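Local coordinates for beta-ketoacyl synthase (Burkholderia phymatum, PDB 4EWG), which probably catalyses the chain-extending condensation of fatty acid synthesis, as a 3-oxoacyl-[acyl-carrier-protein] synthase of the thiolase-like superfamily, at residues G75-Y80 with A195-G200; Y109-G114 with P163-C168; V302-T307 with M328-L333; K334-H339 with Y361-N366. All blocks are in the same frame, centred on the assembly; numbering follows the deposited sequence.

Interaction 1 of 4, residues G75-Y80 with A195-G200; sequences GRVSMY and AEELSG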
loop_
_atom_site.group_PDB
_atom_site.type_symbol
_atom_site.label_atom_id
_atom_site.label_comp_id
_atom_site.label_asym_id
_atom_site.label_seq_id
_atom_site.Cartn_x
_atom_site.Cartn_y
_atom_site.Cartn_z
ATOM N N GLY A 75 15.709 4.460 -6.535
ATOM C CA GLY A 75 15.676 4.572 -7.994
ATOM C C GLY A 75 14.974 5.863 -8.315
ATOM O O GLY A 75 14.699 6.637 -7.397
ATOM N N ARG A 76 14.645 6.092 -9.583
ATOM C CA ARG A 76 14.142 7.393 -10.002
ATOM C C ARG A 76 12.848 7.784 -9.301
ATOM O O ARG A 76 12.692 8.922 -8.853
ATOM C CB ARG A 76 13.917 7.468 -11.522
ATOM C CG ARG A 76 15.173 7.722 -12.325
ATOM C CD ARG A 76 14.937 7.782 -13.831
ATOM N NE ARG A 76 14.461 9.113 -14.322
ATOM C CZ ARG A 76 15.222 10.232 -14.424
ATOM N NH1 ARG A 76 16.514 10.235 -14.029
ATOM N NH2 ARG A 76 14.677 11.368 -14.895
ATOM N N VAL A 77 11.909 6.852 -9.228
ATOM C CA VAL A 77 10.584 7.165 -8.687
ATOM C C VAL A 77 10.694 7.651 -7.239
ATOM O O VAL A 77 9.991 8.572 -6.830
ATOM C CB VAL A 77 9.616 5.959 -8.810
ATOM C CG1 VAL A 77 10.086 4.786 -7.955
ATOM C CG2 VAL A 77 8.184 6.358 -8.427
ATOM N N SER A 78 11.569 7.027 -6.479
ATOM C CA SER A 78 11.797 7.424 -5.106
ATOM C C SER A 78 12.548 8.756 -5.074
ATOM O O SER A 78 12.259 9.593 -4.252
ATOM C CB SER A 78 12.559 6.336 -4.328
ATOM O OG SER A 78 11.676 5.269 -3.995
ATOM N N MET A 79 13.469 8.972 -6.014
ATOM C CA MET A 79 14.111 10.301 -6.134
ATOM C C MET A 79 13.110 11.404 -6.462
ATOM O O MET A 79 13.160 12.492 -5.863
ATOM C CB MET A 79 15.235 10.292 -7.145
ATOM C CG MET A 79 16.411 9.457 -6.709
ATOM S SD MET A 79 17.888 9.757 -7.674
ATOM C CE MET A 79 17.413 9.144 -9.303
ATOM N N TYR A 80 12.176 11.129 -7.368
ATOM C CA TYR A 80 11.101 12.106 -7.656
ATOM C C TYR A 80 10.294 12.387 -6.379
ATOM O O TYR A 80 10.023 13.526 -6.042
ATOM C CB TYR A 80 10.143 11.588 -8.698
ATOM C CG TYR A 80 10.705 11.272 -10.085
ATOM C CD1 TYR A 80 11.994 11.617 -10.478
ATOM C CD2 TYR A 80 9.902 10.617 -11.011
ATOM C CE1 TYR A 80 12.459 11.329 -11.757
ATOM C CE2 TYR A 80 10.361 10.323 -12.282
ATOM C CZ TYR A 80 11.630 10.687 -12.651
ATOM O OH TYR A 80 12.046 10.372 -13.955
ATOM N N ALA A 195 3.944 9.075 -6.938
ATOM C CA ALA A 195 5.077 9.213 -7.862
ATOM C C ALA A 195 5.102 8.085 -8.886
ATOM O O ALA A 195 4.499 7.027 -8.672
ATOM C CB ALA A 195 6.369 9.238 -7.077
ATOM N N GLU A 196 5.773 8.321 -10.010
ATOM C CA GLU A 196 6.021 7.288 -10.988
ATOM C C GLU A 196 7.224 7.651 -11.862
ATOM O O GLU A 196 7.440 8.840 -12.185
ATOM C CB GLU A 196 4.815 7.075 -11.893
ATOM C CG GLU A 196 4.739 5.644 -12.414
ATOM C CD GLU A 196 4.165 4.699 -11.358
ATOM O OE1 GLU A 196 4.883 3.761 -10.905
ATOM O OE2 GLU A 196 2.987 4.910 -10.985
ATOM N N GLU A 197 7.993 6.626 -12.257
ATOM C CA GLU A 197 9.064 6.820 -13.215
ATOM C C GLU A 197 8.626 6.231 -14.545
ATOM O O GLU A 197 7.964 5.237 -14.573
ATOM C CB GLU A 197 10.379 6.220 -12.707
ATOM C CG GLU A 197 10.527 4.710 -12.802
ATOM C CD GLU A 197 11.757 4.196 -12.022
ATOM O OE1 GLU A 197 11.865 4.433 -10.799
ATOM O OE2 GLU A 197 12.593 3.521 -12.611
ATOM N N LEU A 198 8.943 6.902 -15.629
ATOM C CA LEU A 198 8.543 6.458 -16.960
ATOM C C LEU A 198 9.395 5.259 -17.323
ATOM O O LEU A 198 10.614 5.284 -17.165
ATOM C CB LEU A 198 8.742 7.576 -18.003
ATOM C CG LEU A 198 8.316 7.280 -19.463
ATOM C CD1 LEU A 198 6.790 6.997 -19.571
ATOM C CD2 LEU A 198 8.766 8.405 -20.432
ATOM N N SER A 199 8.751 4.213 -17.809
ATOM C CA SER A 199 9.477 3.082 -18.370
ATOM C C SER A 199 8.634 2.374 -19.430
ATOM O O SER A 199 7.419 2.565 -19.509
ATOM C CB SER A 199 9.835 2.079 -17.283
ATOM O OG SER A 199 8.668 1.399 -16.850
ATOM N N GLY A 200 9.294 1.539 -20.225
ATOM C CA GLY A 200 8.606 0.756 -21.233
ATOM C C GLY A 200 7.525 -0.126 -20.614
ATOM O O GLY A 200 6.389 -0.108 -21.052
HETATM O O HOH W 1 14.946 4.199 -11.581
#
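V77, in the first turn of helix 76-92, shows how the start of a helix can be docked on the end of a strand by one apolar and one polar grip. On the tight side, its methyl CG2, anti to the backbone N, lies 3.7 Å from A195 CB. The same methyl presses on the neighbouring backbone, with V77 CG2 3.5 Å from E196 CA. Close by, the ring of Y80 meets the strand with its edge, Y80 CD2 coming within 3.3 Å of E196 O, near the ring plane. The polar grip belongs to E197, whose side chain crosses that of V77 at about a right angle. With CG between the backbone N and the carbonyl carbon (chi1 77°) and the chain extended beyond, the carboxylate reaches the helix start. V77 N donates to E197 OE1 at 2.9 Å, from 36° above the carboxylate plane. S115 OG also binds OE1, and V116 N binds OE2. A carboxylate so placed at a helix N-terminus is probably stabilised in its charged form.

The looser side is that of R76. A water donates to E197 OE2 at 2.7 Å and accepts from R76 N, bridging the two. Beyond CB the side chain of R76 leaves E197: a bend at chi3 brings NE to within 2.7 Å of Y80 OH, to which it donates. The hydroxyl has a further partner in E237. Around this junction, T146 and T147 of helix 146-154 pack on V77, while A239 of strand 238-246 touches both Y80 and A195.

Interaction 2 of 4, residues Y109-G114 with P163-C168; sequences YGSSSG and PTSSAC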
loop_
_atom_site.group_PDB
_atom_site.type_symbol
_atom_site.label_atom_id
_atom_site.label_comp_id
_atom_site.label_asym_id
_atom_site.label_seq_id
_atom_site.Cartn_x
_atom_site.Cartn_y
_atom_site.Cartn_z
ATOM N N TYR A 109 2.208 7.415 0.860
ATOM C CA TYR A 109 2.757 7.521 -0.497
ATOM C C TYR A 109 2.665 6.196 -1.233
ATOM O O TYR A 109 2.699 5.129 -0.610
ATOM C CB TYR A 109 4.258 7.907 -0.426
ATOM C CG TYR A 109 4.647 9.062 -1.274
ATOM C CD1 TYR A 109 4.979 8.893 -2.646
ATOM C CD2 TYR A 109 4.687 10.351 -0.742
ATOM C CE1 TYR A 109 5.343 9.986 -3.438
ATOM C CE2 TYR A 109 5.059 11.445 -1.536
ATOM C CZ TYR A 109 5.376 11.260 -2.868
ATOM O OH TYR A 109 5.708 12.353 -3.628
ATOM N N GLY A 110 2.619 6.274 -2.552
ATOM C CA GLY A 110 2.733 5.080 -3.351
ATOM C C GLY A 110 3.014 5.324 -4.815
ATOM O O GLY A 110 3.121 6.471 -5.262
ATOM N N SER A 111 3.133 4.219 -5.548
ATOM C CA SER A 111 3.406 4.251 -6.973
ATOM C C SER A 111 2.896 2.961 -7.581
ATOM O O SER A 111 2.605 2.014 -6.858
ATOM C CB SER A 111 4.921 4.389 -7.233
ATOM O OG SER A 111 5.643 3.341 -6.640
ATOM N N SER A 112 2.752 2.933 -8.898
ATOM C CA SER A 112 2.258 1.738 -9.601
ATOM C C SER A 112 3.313 0.643 -9.558
ATOM O O SER A 112 2.994 -0.552 -9.641
ATOM C CB SER A 112 1.930 2.031 -11.087
ATOM O OG SER A 112 1.118 3.186 -11.219
ATOM N N SER A 113 4.566 1.059 -9.438
ATOM C CA SER A 113 5.678 0.165 -9.560
ATOM C C SER A 113 6.941 0.728 -8.879
ATOM O O SER A 113 7.061 1.927 -8.654
ATOM C CB SER A 113 5.918 -0.038 -11.069
ATOM O OG SER A 113 7.126 -0.672 -11.324
ATOM N N GLY A 114 7.880 -0.171 -8.577
ATOM C CA GLY A 114 9.190 0.179 -8.138
ATOM C C GLY A 114 10.058 0.606 -9.302
ATOM O O GLY A 114 9.548 0.999 -10.364
ATOM N N PRO A 163 1.195 3.019 3.307
ATOM C CA PRO A 163 1.597 2.739 1.924
ATOM C C PRO A 163 0.347 2.790 1.103
ATOM O O PRO A 163 -0.621 2.139 1.476
ATOM C CB PRO A 163 2.229 1.327 2.024
ATOM C CG PRO A 163 1.541 0.699 3.178
ATOM C CD PRO A 163 1.066 1.788 4.111
ATOM N N THR A 164 0.280 3.665 0.107
ATOM C CA THR A 164 -0.899 3.728 -0.765
ATOM C C THR A 164 -0.505 3.440 -2.201
ATOM O O THR A 164 -0.774 4.208 -3.099
ATOM C CB THR A 164 -1.545 5.104 -0.650
ATOM O OG1 THR A 164 -0.587 6.107 -1.004
ATOM C CG2 THR A 164 -2.007 5.333 0.797
ATOM N N SER A 165 0.183 2.332 -2.413
ATOM C CA SER A 165 0.566 1.951 -3.787
ATOM C C SER A 165 -0.591 1.229 -4.464
ATOM O O SER A 165 -0.786 0.010 -4.281
ATOM C CB SER A 165 1.843 1.136 -3.813
ATOM O OG SER A 165 2.959 1.967 -3.600
ATOM N N SER A 166 -1.387 2.005 -5.213
ATOM C CA SER A 166 -2.632 1.488 -5.842
ATOM C C SER A 166 -2.729 1.997 -7.268
ATOM O O SER A 166 -3.766 2.499 -7.715
ATOM C CB SER A 166 -3.842 1.929 -5.024
ATOM O OG SER A 166 -3.807 3.314 -4.701
ATOM N N ALA A 167 -1.638 1.851 -7.988
ATOM C CA ALA A 167 -1.531 2.334 -9.355
ATOM C C ALA A 167 -1.965 3.797 -9.430
ATOM O O ALA A 167 -1.442 4.647 -8.665
ATOM C CB ALA A 167 -2.348 1.451 -10.273
ATOM N N CYS A 168 -2.928 4.081 -10.298
ATOM C CA CYS A 168 -3.430 5.412 -10.543
ATOM C C CYS A 168 -4.036 6.121 -9.329
ATOM O O CYS A 168 -4.131 7.335 -9.317
ATOM C CB CYS A 168 -4.579 5.355 -11.599
ATOM S SG CYS A 168 -4.527 4.062 -12.830
HETATM O O HOH W 2 3.695 2.699 -0.494
#
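Y109 and P163 form a parallel beta bridge, their side chains on one face of the large mixed sheet of this thiolase-like fold, where strand 161-163 is one of the two outermost strands within the chain. The bridge illustrates how an edge pairing gives way to loop contacts made by serines. The backbone bond comes first: T164 N donates to Y109 O at 2.9 Å in a nearly straight line (166°).

Side-chain to backbone bonding takes over one residue later. S165 OG, anti to its own carbonyl carbon, turns to the segment 109-114 and accepts from S111 N at 3.0 Å; it also bonds to P144 O. A water donates to Y109 O at 2.6 Å and, over a longer reach, to S165 OG, so that both the strand carbonyl and the serine are served from a third point.

Close packing is the third kind. The CA atoms of G110 and S165 approach to 3.8 Å, an intimacy that goes with the lack of a side chain on G110, and S165 OG comes within 3.1 Å of G110 CA. T164 OG1 lies by the Y109 carbonyl, but its bond goes to S170 O in helix 170-183.

Around the far end the second subunit closes in: Y139 of that subunit bonds through OH to S112 O and packs on A167. There S112 OG, hydrogen-bonded to E196 OE2, rests 3.3 Å from A167 CA.

Interaction 3 of 4, residues V302-T307 with M328-L333; sequences VNAHGT and MPISSL
V302 and M328 cross at about a right angle, and their meeting is tight: V302 CG2 presses on M328 CG at 3.4 Å, closer than usual for two carbons. The methionine is bent at chi2 and chi3, which curls SD and CE back round the same methyl. V302 treats I330 differently. These two lie side by side and point the same way, with V302 CG1 3.8 Å from I330 CD1, and the row continues as A304 CB touches I330 CG1 at 3.6 Å.

V302 pairs with I330, and N303 with S331, as parallel bridges within a beta-alpha-beta unit made of strand 299-303, helix 310-324 and strand 329-331. The helix covers the face that carries V302 and I330, F324 on V302 and T320 on I330. The pairing is secured by V302 N, which donates to P329 O at 3.0 Å in an almost straight bond (171°), while the bonds S331 N to V302 O and A304 N to S331 O are weak.

Across the sheet, N303 crosses L333 at about a right angle, its ND2 set against L333 CD1 at 3.6 Å and hydrogen-bonded to Y301 OH. A water donates to N303 OD1 and A304 O and accepts from L333 N. Past the strand ends, S332 holds OG anti to its backbone N (chi1 171°) and donates to G306 O at 2.7 Å, tilted 18° from the carbonyl plane.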
loop_
_atom_site.group_PDB
_atom_site.type_symbol
_atom_site.label_atom_id
_atom_site.label_comp_id
_atom_site.label_asym_id
_atom_site.label_seq_id
_atom_site.Cartn_x
_atom_site.Cartn_y
_atom_site.Cartn_z
ATOM N N VAL A 302 -14.949 20.477 -11.064
ATOM C CA VAL A 302 -14.401 19.165 -10.953
ATOM C C VAL A 302 -13.135 19.081 -11.781
ATOM O O VAL A 302 -13.158 19.377 -12.975
ATOM C CB VAL A 302 -15.418 18.134 -11.449
ATOM C CG1 VAL A 302 -14.795 16.741 -11.521
ATOM C CG2 VAL A 302 -16.641 18.170 -10.564
ATOM N N ASN A 303 -12.038 18.634 -11.152
ATOM C CA ASN A 303 -10.840 18.194 -11.887
ATOM C C ASN A 303 -11.000 16.728 -12.215
ATOM O O ASN A 303 -10.834 15.860 -11.364
ATOM C CB ASN A 303 -9.540 18.447 -11.093
ATOM C CG ASN A 303 -8.275 18.281 -11.949
ATOM O OD1 ASN A 303 -7.506 17.308 -11.776
ATOM N ND2 ASN A 303 -8.042 19.231 -12.870
ATOM N N ALA A 304 -11.343 16.470 -13.470
ATOM C CA ALA A 304 -11.494 15.143 -13.996
ATOM C C ALA A 304 -10.218 14.308 -13.852
ATOM O O ALA A 304 -9.110 14.822 -13.696
ATOM C CB ALA A 304 -11.924 15.192 -15.472
ATOM N N HIS A 305 -10.422 13.002 -13.898
ATOM C CA HIS A 305 -9.354 12.056 -14.108
ATOM C C HIS A 305 -8.984 12.186 -15.544
ATOM O O HIS A 305 -7.815 12.419 -15.861
ATOM C CB HIS A 305 -9.845 10.662 -13.754
ATOM C CG HIS A 305 -8.769 9.631 -13.660
ATOM N ND1 HIS A 305 -7.672 9.796 -12.914
ATOM C CD2 HIS A 305 -8.690 8.355 -14.199
ATOM C CE1 HIS A 305 -6.896 8.692 -13.021
ATOM N NE2 HIS A 305 -7.524 7.813 -13.793
ATOM N N GLY A 306 -9.976 12.043 -16.436
ATOM C CA GLY A 306 -9.835 12.453 -17.836
ATOM C C GLY A 306 -8.644 11.874 -18.566
ATOM O O GLY A 306 -7.810 12.607 -19.085
ATOM N N THR A 307 -8.578 10.545 -18.598
ATOM C CA THR A 307 -7.437 9.808 -19.157
ATOM C C THR A 307 -7.372 9.799 -20.677
ATOM O O THR A 307 -6.312 9.565 -21.238
ATOM C CB THR A 307 -7.485 8.331 -18.742
ATOM O OG1 THR A 307 -8.680 7.745 -19.267
ATOM C CG2 THR A 307 -7.485 8.160 -17.258
ATOM N N MET A 328 -21.851 21.370 -14.548
ATOM C CA MET A 328 -20.561 21.313 -13.835
ATOM C C MET A 328 -19.385 21.604 -14.753
ATOM O O MET A 328 -19.167 20.886 -15.747
ATOM C CB MET A 328 -20.373 19.955 -13.159
ATOM C CG MET A 328 -19.009 19.764 -12.491
ATOM S SD MET A 328 -18.678 20.991 -11.208
ATOM C CE MET A 328 -19.708 20.442 -9.862
ATOM N N PRO A 329 -18.615 22.649 -14.433
ATOM C CA PRO A 329 -17.352 22.853 -15.150
ATOM C C PRO A 329 -16.358 21.755 -14.806
ATOM O O PRO A 329 -16.239 21.360 -13.626
ATOM C CB PRO A 329 -16.863 24.213 -14.644
ATOM C CG PRO A 329 -18.090 24.883 -14.099
ATOM C CD PRO A 329 -18.892 23.764 -13.503
ATOM N N ILE A 330 -15.655 21.270 -15.820
ATOM C CA ILE A 330 -14.757 20.145 -15.661
ATOM C C ILE A 330 -13.654 20.265 -16.691
ATOM O O ILE A 330 -13.874 20.786 -17.783
ATOM C CB ILE A 330 -15.543 18.797 -15.821
ATOM C CG1 ILE A 330 -14.670 17.577 -15.553
ATOM C CG2 ILE A 330 -16.155 18.677 -17.207
ATOM C CD1 ILE A 330 -15.465 16.302 -15.266
ATOM N N SER A 331 -12.449 19.839 -16.324
ATOM C CA SER A 331 -11.349 19.687 -17.293
ATOM C C SER A 331 -10.298 18.703 -16.772
ATOM O O SER A 331 -10.306 18.323 -15.601
ATOM C CB SER A 331 -10.705 21.034 -17.644
ATOM O OG SER A 331 -10.022 21.581 -16.548
ATOM N N SER A 332 -9.417 18.283 -17.677
ATOM C CA SER A 332 -8.425 17.239 -17.417
ATOM C C SER A 332 -7.046 17.770 -17.656
ATOM O O SER A 332 -6.724 18.155 -18.773
ATOM C CB SER A 332 -8.661 16.060 -18.346
ATOM O OG SER A 332 -7.604 15.140 -18.257
ATOM N N LEU A 333 -6.222 17.784 -16.606
ATOM C CA LEU A 333 -4.835 18.203 -16.714
ATOM C C LEU A 333 -3.991 17.171 -17.442
ATOM O O LEU A 333 -2.854 17.447 -17.811
ATOM C CB LEU A 333 -4.257 18.468 -15.309
ATOM C CG LEU A 333 -4.830 19.711 -14.617
ATOM C CD1 LEU A 333 -4.502 19.765 -13.133
ATOM C CD2 LEU A 333 -4.406 20.993 -15.336
HETATM O O HOH W 3 -6.875 16.258 -14.221
#

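Interaction 4 of 4, residues K334-H339 with Y361-N366; sequences KSYVGH and YAPTLN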
loop_
_atom_site.group_PDB
_atom_site.type_symbol
_atom_site.label_atom_id
_atom_site.label_comp_id
_atom_site.label_asym_id
_atom_site.label_seq_id
_atom_site.Cartn_x
_atom_site.Cartn_y
_atom_site.Cartn_z
ATOM N N LYS A 334 -4.529 15.949 -17.607
ATOM C CA LYS A 334 -3.821 14.885 -18.370
ATOM C C LYS A 334 -3.695 15.255 -19.834
ATOM O O LYS A 334 -2.867 14.710 -20.550
ATOM C CB LYS A 334 -4.524 13.517 -18.221
ATOM C CG LYS A 334 -4.613 13.006 -16.767
ATOM C CD LYS A 334 -5.043 11.547 -16.691
ATOM C CE LYS A 334 -4.996 10.997 -15.273
ATOM N NZ LYS A 334 -5.819 11.692 -14.250
ATOM N N SER A 335 -4.514 16.203 -20.285
ATOM C CA SER A 335 -4.346 16.783 -21.613
ATOM C C SER A 335 -3.008 17.511 -21.793
ATOM O O SER A 335 -2.579 17.737 -22.942
ATOM C CB SER A 335 -5.501 17.751 -21.932
ATOM O OG SER A 335 -5.429 18.970 -21.179
ATOM N N TYR A 336 -2.371 17.912 -20.687
ATOM C CA TYR A 336 -1.065 18.590 -20.724
ATOM C C TYR A 336 0.074 17.671 -20.409
ATOM O O TYR A 336 1.046 17.608 -21.160
ATOM C CB TYR A 336 -0.996 19.725 -19.701
ATOM C CG TYR A 336 -1.922 20.844 -19.980
ATOM C CD1 TYR A 336 -3.231 20.779 -19.558
ATOM C CD2 TYR A 336 -1.492 21.985 -20.650
ATOM C CE1 TYR A 336 -4.108 21.797 -19.810
ATOM C CE2 TYR A 336 -2.363 23.030 -20.891
ATOM C CZ TYR A 336 -3.681 22.906 -20.463
ATOM O OH TYR A 336 -4.586 23.881 -20.675
ATOM N N VAL A 337 -0.022 16.993 -19.269
ATOM C CA VAL A 337 1.082 16.174 -18.759
ATOM C C VAL A 337 0.872 14.678 -18.973
ATOM O O VAL A 337 1.696 13.858 -18.530
ATOM C CB VAL A 337 1.356 16.450 -17.255
ATOM C CG1 VAL A 337 1.731 17.903 -17.079
ATOM C CG2 VAL A 337 0.164 16.093 -16.383
ATOM N N GLY A 338 -0.211 14.307 -19.658
ATOM C CA GLY A 338 -0.527 12.901 -19.817
ATOM C C GLY A 338 -1.065 12.283 -18.529
ATOM O O GLY A 338 -1.409 13.005 -17.565
ATOM N N HIS A 339 -1.136 10.952 -18.509
ATOM C CA HIS A 339 -1.542 10.202 -17.338
ATOM C C HIS A 339 -0.293 9.870 -16.570
ATOM O O HIS A 339 0.473 8.989 -16.962
ATOM C CB HIS A 339 -2.261 8.930 -17.759
ATOM C CG HIS A 339 -2.866 8.187 -16.632
ATOM N ND1 HIS A 339 -2.497 8.385 -15.364
ATOM C CD2 HIS A 339 -3.858 7.202 -16.606
ATOM C CE1 HIS A 339 -3.205 7.561 -14.570
ATOM N NE2 HIS A 339 -4.032 6.848 -15.332
ATOM N N TYR A 361 -8.943 28.430 -14.288
ATOM C CA TYR A 361 -9.076 26.993 -14.500
ATOM C C TYR A 361 -8.724 26.631 -15.937
ATOM O O TYR A 361 -9.419 27.012 -16.893
ATOM C CB TYR A 361 -10.490 26.528 -14.113
ATOM C CG TYR A 361 -10.771 26.615 -12.613
ATOM C CD1 TYR A 361 -11.075 27.833 -12.019
ATOM C CD2 TYR A 361 -10.720 25.485 -11.797
ATOM C CE1 TYR A 361 -11.321 27.926 -10.658
ATOM C CE2 TYR A 361 -10.974 25.565 -10.429
ATOM C CZ TYR A 361 -11.272 26.790 -9.864
ATOM O OH TYR A 361 -11.531 26.900 -8.506
ATOM N N ALA A 362 -7.645 25.874 -16.083
ATOM C CA ALA A 362 -7.128 25.494 -17.394
ATOM C C ALA A 362 -8.150 24.671 -18.202
ATOM O O ALA A 362 -8.891 23.854 -17.659
ATOM C CB ALA A 362 -5.811 24.726 -17.258
ATOM N N PRO A 363 -8.187 24.888 -19.501
ATOM C CA PRO A 363 -9.077 24.087 -20.317
ATOM C C PRO A 363 -8.456 22.724 -20.567
ATOM O O PRO A 363 -7.233 22.565 -20.428
ATOM C CB PRO A 363 -9.107 24.873 -21.622
ATOM C CG PRO A 363 -7.732 25.410 -21.744
ATOM C CD PRO A 363 -7.304 25.727 -20.326
ATOM N N THR A 364 -9.264 21.762 -20.965
ATOM C CA THR A 364 -8.715 20.514 -21.519
ATOM C C THR A 364 -8.140 20.808 -22.913
ATOM O O THR A 364 -8.854 21.211 -23.826
ATOM C CB THR A 364 -9.772 19.399 -21.599
ATOM O OG1 THR A 364 -10.272 19.135 -20.290
ATOM C CG2 THR A 364 -9.182 18.116 -22.175
ATOM N N LEU A 365 -6.827 20.631 -23.034
ATOM C CA LEU A 365 -6.097 20.765 -24.309
ATOM C C LEU A 365 -6.573 19.713 -25.297
ATOM O O LEU A 365 -6.952 18.599 -24.894
ATOM C CB LEU A 365 -4.603 20.580 -24.069
ATOM C CG LEU A 365 -3.664 21.702 -24.477
ATOM C CD1 LEU A 365 -3.981 23.020 -23.735
ATOM C CD2 LEU A 365 -2.222 21.278 -24.245
ATOM N N ASN A 366 -6.578 20.079 -26.580
ATOM C CA ASN A 366 -6.957 19.185 -27.681
ATOM C C ASN A 366 -8.390 18.595 -27.559
ATOM O O ASN A 366 -8.652 17.462 -27.994
ATOM C CB ASN A 366 -5.919 18.071 -27.858
ATOM C CG ASN A 366 -4.637 18.558 -28.540
ATOM O OD1 ASN A 366 -4.673 19.156 -29.619
ATOM N ND2 ASN A 366 -3.512 18.275 -27.938
HETATM O O HOH W 4 -2.796 16.706 -25.477
#
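Two first torsions aim neighbouring residues of the short helix 334-337 at the loop 361-366. In S335, OG sits between the backbone N and the carbonyl carbon (chi1 72°) and faces L365; in Y336, CG stands anti to the carbonyl carbon (chi1 -66°), which turns a ring face to L365 and the hydroxyl end to P363. The example shows a single helical turn gripping an irregular loop through two hydroxyls and one ring face.

L365 N donates to S335 OG at 2.9 Å, and the same oxygen is hydrogen-bonded to S332 O, so two bonds fix it. Y336 OH donates to P363 O at 3.0 Å, the carbonyl lying at the ring edge near its plane.

L365 crosses the tyrosine at about a right angle and uses both branches. Its CD2 makes a CH-pi contact, 4.1 Å from the centroid of the Y336 ring and 28° off the normal, while L365 CD1 packs near the rim, 3.3 Å from Y336 CE2. A362 CB approaches the phenol obliquely, 3.7 Å from Y336 OH. Further along, a water donates to S335 O and accepts from N366 ND2, tying the loop to the backbone of the turn; L365 and N366 are partly exposed to solvent.

The helix gives way at G338, the first residue past it, with positive phi, and H339 follows, its ring edge-to-face with that of H305 and touching C168. This gathering of one cysteine and two histidines is consistent with the Cys-His-His active site of beta-ketoacyl synthases.

In the fold
All four contacts are largely buried, but interaction 2 is the most enclosed, with the second subunit against it, whereas the other three each include at least one partly exposed touching residue. Interactions 1 and 2 hold adjacent strands, 189-196 and 105-110, joined by a probable hydrogen bond from A195 N to G110 O. Interactions 3 and 4 share the chain running from strand 329-331 into helix 334-337, with K334 NZ bonded to H305 O. Chemistry follows place: sheet pairing and apolar rows in 302-307 with 328-333, serine and water bonds where the strands give way to loops in 109-114 with 163-168, and carboxylate or hydroxyl grips where helices meet strand ends or loops. Interactions 2 and 4 meet by packing at C168 and H339.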